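Arginine decarboxylase (Campylobacter jejuni subsp. jejuni, PDB 3NZP) probably catalyses the pyridoxal 5'-phosphate-dependent decarboxylation of arginine to agmatine, for the biosynthesis of polyamines such as spermidine. Local coordinates at residues E278-F282 / Q458-I462; L349-K353 / D398-R402. All blocks are in the same frame, centred on the assembly; numbering follows the deposited sequence.

Contact 1: E278-F282 / Q458-I462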
loop_
_atom_site.group_PDB
_atom_site.type_symbol
_atom_site.label_atom_id
_atom_site.label_comp_id
_atom_site.label_asym_id
_atom_site.label_seq_id
_atom_site.Cartn_x
_atom_site.Cartn_y
_atom_site.Cartn_z
ATOM N N GLU B 278 10.569 5.501 -17.981
ATOM C CA GLU B 278 10.240 6.915 -18.098
ATOM C C GLU B 278 8.760 7.163 -17.793
ATOM O O GLU B 278 7.893 6.782 -18.577
ATOM C CB GLU B 278 10.555 7.433 -19.496
ATOM C CG GLU B 278 10.362 8.935 -19.594
ATOM C CD GLU B 278 11.196 9.669 -18.553
ATOM O OE1 GLU B 278 12.446 9.569 -18.617
ATOM O OE2 GLU B 278 10.603 10.328 -17.668
ATOM N N TYR B 279 8.484 7.805 -16.661
ATOM C CA TYR B 279 7.115 8.083 -16.221
ATOM C C TYR B 279 6.718 9.543 -16.421
ATOM O O TYR B 279 5.536 9.891 -16.442
ATOM C CB TYR B 279 6.975 7.718 -14.738
ATOM C CG TYR B 279 6.936 6.227 -14.451
ATOM C CD1 TYR B 279 5.762 5.503 -14.625
ATOM C CD2 TYR B 279 8.061 5.546 -13.983
ATOM C CE1 TYR B 279 5.699 4.142 -14.336
ATOM C CE2 TYR B 279 8.013 4.176 -13.688
ATOM C CZ TYR B 279 6.824 3.486 -13.868
ATOM O OH TYR B 279 6.733 2.133 -13.574
ATOM N N SER B 280 7.726 10.392 -16.553
ATOM C CA SER B 280 7.509 11.811 -16.742
ATOM C C SER B 280 6.726 12.140 -18.002
ATOM O O SER B 280 7.020 11.614 -19.072
ATOM C CB SER B 280 8.840 12.524 -16.802
ATOM O OG SER B 280 8.644 13.817 -17.326
ATOM N N GLN B 281 5.731 13.019 -17.867
ATOM C CA GLN B 281 4.901 13.453 -19.002
ATOM C C GLN B 281 4.967 14.975 -19.129
ATOM O O GLN B 281 4.148 15.592 -19.813
ATOM C CB GLN B 281 3.440 13.020 -18.823
ATOM C CG GLN B 281 2.677 13.763 -17.730
ATOM C CD GLN B 281 1.204 13.359 -17.653
ATOM O OE1 GLN B 281 0.508 13.321 -18.667
ATOM N NE2 GLN B 281 0.726 13.067 -16.446
ATOM N N PHE B 282 5.954 15.565 -18.458
ATOM C CA PHE B 282 6.163 17.005 -18.476
ATOM C C PHE B 282 7.570 17.338 -18.958
ATOM O O PHE B 282 8.562 16.777 -18.480
ATOM C CB PHE B 282 5.933 17.586 -17.081
ATOM C CG PHE B 282 4.513 17.477 -16.614
ATOM C CD1 PHE B 282 3.526 18.290 -17.157
ATOM C CD2 PHE B 282 4.152 16.535 -15.659
ATOM C CE1 PHE B 282 2.196 18.168 -16.757
ATOM C CE2 PHE B 282 2.823 16.406 -15.252
ATOM C CZ PHE B 282 1.845 17.224 -15.807
ATOM N N GLN B 458 5.877 8.136 -6.890
ATOM C CA GLN B 458 5.463 7.535 -8.174
ATOM C C GLN B 458 4.253 8.191 -8.857
ATOM O O GLN B 458 3.134 8.149 -8.346
ATOM C CB GLN B 458 5.179 6.028 -7.991
ATOM C CG GLN B 458 5.142 5.271 -9.295
ATOM C CD GLN B 458 6.382 5.545 -10.114
ATOM O OE1 GLN B 458 7.494 5.157 -9.738
ATOM N NE2 GLN B 458 6.203 6.239 -11.233
ATOM N N ASN B 459 4.482 8.794 -10.019
ATOM C CA ASN B 459 3.409 9.454 -10.746
ATOM C C ASN B 459 3.192 8.784 -12.092
ATOM O O ASN B 459 4.147 8.512 -12.815
ATOM C CB ASN B 459 3.741 10.937 -10.949
ATOM C CG ASN B 459 2.680 11.861 -10.351
ATOM O OD1 ASN B 459 2.777 12.279 -9.177
ATOM N ND2 ASN B 459 1.645 12.170 -11.147
ATOM N N PHE B 460 1.938 8.514 -12.433
ATOM C CA PHE B 460 1.656 7.870 -13.707
ATOM C C PHE B 460 1.078 8.848 -14.700
ATOM O O PHE B 460 0.241 9.680 -14.353
ATOM C CB PHE B 460 0.679 6.714 -13.535
ATOM C CG PHE B 460 1.141 5.682 -12.571
ATOM C CD1 PHE B 460 0.903 5.833 -11.204
ATOM C CD2 PHE B 460 1.849 4.572 -13.016
ATOM C CE1 PHE B 460 1.369 4.886 -10.295
ATOM C CE2 PHE B 460 2.320 3.619 -12.118
ATOM C CZ PHE B 460 2.081 3.774 -10.752
ATOM N N PRO B 461 1.521 8.763 -15.958
ATOM C CA PRO B 461 0.987 9.686 -16.953
ATOM C C PRO B 461 -0.521 9.579 -17.038
ATOM O O PRO B 461 -1.084 8.485 -16.975
ATOM C CB PRO B 461 1.691 9.259 -18.241
ATOM C CG PRO B 461 2.029 7.813 -17.998
ATOM C CD PRO B 461 2.480 7.824 -16.561
ATOM N N ILE B 462 -1.175 10.729 -17.178
ATOM C CA ILE B 462 -2.637 10.778 -17.257
ATOM C C ILE B 462 -3.108 11.632 -18.430
ATOM O O ILE B 462 -2.710 12.784 -18.544
ATOM C CB ILE B 462 -3.198 11.362 -15.957
ATOM C CG1 ILE B 462 -2.808 10.459 -14.792
ATOM C CG2 ILE B 462 -4.692 11.522 -16.067
ATOM C CD1 ILE B 462 -3.112 11.035 -13.436
#

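Contact 2: L349-K353 / D398-R402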
loop_
_atom_site.group_PDB
_atom_site.type_symbol
_atom_site.label_atom_id
_atom_site.label_comp_id
_atom_site.label_asym_id
_atom_site.label_seq_id
_atom_site.Cartn_x
_atom_site.Cartn_y
_atom_site.Cartn_z
ATOM N N LEU B 349 -24.999 36.071 -4.258
ATOM C CA LEU B 349 -24.847 37.009 -3.159
ATOM C C LEU B 349 -26.149 37.296 -2.428
ATOM O O LEU B 349 -27.091 37.832 -3.001
ATOM C CB LEU B 349 -24.234 38.319 -3.664
ATOM C CG LEU B 349 -22.770 38.260 -4.105
ATOM C CD1 LEU B 349 -22.363 39.600 -4.695
ATOM C CD2 LEU B 349 -21.883 37.904 -2.913
ATOM N N ILE B 350 -26.190 36.925 -1.154
ATOM C CA ILE B 350 -27.360 37.152 -0.315
ATOM C C ILE B 350 -27.392 38.644 0.017
ATOM O O ILE B 350 -26.842 39.072 1.036
ATOM C CB ILE B 350 -27.272 36.377 1.038
ATOM C CG1 ILE B 350 -26.785 34.928 0.835
ATOM C CG2 ILE B 350 -28.622 36.423 1.731
ATOM C CD1 ILE B 350 -27.686 34.051 -0.010
ATOM N N LEU B 351 -28.027 39.432 -0.847
ATOM C CA LEU B 351 -28.142 40.879 -0.657
ATOM C C LEU B 351 -28.668 41.188 0.741
ATOM O O LEU B 351 -29.880 41.202 0.980
ATOM C CB LEU B 351 -29.087 41.475 -1.715
ATOM C CG LEU B 351 -28.802 41.091 -3.177
ATOM C CD1 LEU B 351 -29.683 39.900 -3.590
ATOM C CD2 LEU B 351 -29.063 42.282 -4.085
ATOM N N LYS B 352 -27.745 41.428 1.666
ATOM C CA LYS B 352 -28.107 41.732 3.049
ATOM C C LYS B 352 -28.539 43.192 3.111
ATOM O O LYS B 352 -28.254 43.970 2.198
ATOM C CB LYS B 352 -26.895 41.506 3.971
ATOM C CG LYS B 352 -27.212 41.177 5.432
ATOM C CD LYS B 352 -27.097 39.672 5.685
ATOM C CE LYS B 352 -27.168 39.329 7.165
ATOM N NZ LYS B 352 -26.083 39.980 7.953
ATOM N N LYS B 353 -29.226 43.555 4.189
ATOM C CA LYS B 353 -29.705 44.925 4.386
ATOM C C LYS B 353 -28.683 45.722 5.200
ATOM O O LYS B 353 -28.318 46.844 4.846
ATOM C CB LYS B 353 -31.069 44.887 5.102
ATOM C CG LYS B 353 -31.178 43.840 6.234
ATOM C CD LYS B 353 -32.551 43.156 6.259
ATOM C CE LYS B 353 -32.830 42.387 4.964
ATOM N NZ LYS B 353 -31.797 41.348 4.671
ATOM N N ASP B 398 -23.016 35.864 10.627
ATOM C CA ASP B 398 -23.858 34.735 10.286
ATOM C C ASP B 398 -23.311 33.992 9.062
ATOM O O ASP B 398 -22.392 34.473 8.397
ATOM C CB ASP B 398 -25.302 35.191 10.016
ATOM C CG ASP B 398 -25.399 36.183 8.873
ATOM O OD1 ASP B 398 -24.780 35.939 7.806
ATOM O OD2 ASP B 398 -26.104 37.200 9.030
ATOM N N LEU B 399 -23.889 32.824 8.773
ATOM C CA LEU B 399 -23.469 32.003 7.650
ATOM C C LEU B 399 -23.685 32.699 6.304
ATOM O O LEU B 399 -23.008 32.387 5.317
ATOM C CB LEU B 399 -24.204 30.657 7.689
ATOM C CG LEU B 399 -23.815 29.545 6.691
ATOM C CD1 LEU B 399 -22.376 29.104 6.956
ATOM C CD2 LEU B 399 -24.785 28.361 6.812
ATOM N N GLN B 400 -24.625 33.638 6.244
ATOM C CA GLN B 400 -24.860 34.342 4.984
ATOM C C GLN B 400 -23.643 35.219 4.736
ATOM O O GLN B 400 -23.143 35.305 3.609
ATOM C CB GLN B 400 -26.107 35.228 5.046
ATOM C CG GLN B 400 -27.395 34.554 5.489
ATOM C CD GLN B 400 -27.845 35.019 6.873
ATOM O OE1 GLN B 400 -27.459 34.437 7.900
ATOM N NE2 GLN B 400 -28.652 36.083 6.907
ATOM N N ASP B 401 -23.172 35.864 5.802
ATOM C CA ASP B 401 -22.008 36.739 5.723
ATOM C C ASP B 401 -20.787 35.980 5.215
ATOM O O ASP B 401 -20.106 36.412 4.275
ATOM C CB ASP B 401 -21.686 37.348 7.098
ATOM C CG ASP B 401 -22.784 38.269 7.612
ATOM O OD1 ASP B 401 -23.475 38.921 6.789
ATOM O OD2 ASP B 401 -22.943 38.349 8.846
ATOM N N ARG B 402 -20.510 34.850 5.857
ATOM C CA ARG B 402 -19.391 34.020 5.469
ATOM C C ARG B 402 -19.528 33.696 3.990
ATOM O O ARG B 402 -18.552 33.762 3.235
ATOM C CB ARG B 402 -19.388 32.747 6.301
ATOM C CG ARG B 402 -18.329 31.761 5.906
ATOM C CD ARG B 402 -18.217 30.659 6.931
ATOM N NE ARG B 402 -17.344 29.584 6.480
ATOM C CZ ARG B 402 -17.138 28.468 7.169
ATOM N NH1 ARG B 402 -17.743 28.285 8.334
ATOM N NH2 ARG B 402 -16.329 27.535 6.699
#

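Contact 1: E278-F282 / Q458-I462
A chi1 of -73° sets the ring of Y279 beside its own backbone N, anti to the carbonyl carbon, and the bend of Q458 at chi2 (52°), after a CG anti to its backbone N, brings NE2 over that ring. The two side chains cross at about a right angle, and Q458 NE2 sits 3.2 Å above the plane of the Y279 ring, over its centre. Amide and ring planes are 52° apart, so the amide is tilted over the ring rather than laid flat on it. A weak hydrogen bond from Q458 NE2 to N459 O, 3.4 Å long, may help to hold the amide there. F460 runs alongside Y279, pointing the same way, and its CE2 lies 4.1 Å from Y279 CE1. P461 CD approaches the Y279 ring at its edge. Farther along, Q281 lies with its CB 4.2 Å from P461 CB; W9 touches both residues.

The contact joins the loop after barrel strand 268-272 to the loop leading into strand 462-464 of the mixed sheet. Y279 OH is hydrogen-bonded to R323, a residue of the cofactor pocket, which makes Y279 a second-shell residue there. Packing of amide, phenyl and proline groups around its buried ring thus probably helps to position the phenol beside R323.

Contact 2: L349-K353 / D398-R402
K352 NZ reaches two carboxylates at the start of helix 399-420, forming salt bridges with D401 OD1 at 3.0 Å and with D398 OD2, also at 3.0 Å. The hydrogen bond to D401 arrives on the syn side of OD1, 17° out of the carboxylate plane; that to D398 is weak. K352 leaves with CG opposite its backbone N (chi1 -154°) and bends at chi2 and chi4, which turns NZ to both acids. The K352 and D398 side chains meet head-on, whereas Q400 crosses the lysine chain at about a right angle, its NE2 3.6 Å from K352 CE. Nearer the Q400 backbone, I350 CG1 packs against Q400 CB at 4.3 Å.

Both aspartates are tied to each other as a capping box: D398, the N-cap, accepts from D401 N, and D398 N donates in return to D401 OD2 at 3.1 Å, from above the carboxylate plane. Their position at a helix N-terminus would favour the charged form of the acids, with the lysine adding to that effect. Two residues before the lysine, I350 centres an inverse gamma turn, its N hydrogen-bonded to N404 OD1, one helical turn beyond Q400. On the second subunit, E257 packs against D398 and Q400, while E250 forms a salt bridge with R402.

Both segments of contact 2 fall between those of contact 1: the order is 278-282, 349-353, 398-402, 458-462. Their centres lie about 45 Å apart and their nearest atoms about 29 Å apart, so they do not touch. Contact 1 is buried near the middle of the chain, where the cofactor-binding barrel meets the mixed sheet. Between its two segments the chain completes the barrel, runs along strand 330-341 of that sheet, and then enters the outlying helices 357-368, 374-392 and 399-420. There, contact 2 fastens the entry loop to the last helix at the surface, beside the second subunit. Contact 1 thus joins two parts of the fold near the cofactor pocket, whereas contact 2 closes the entry to a helical module that meets the second subunit.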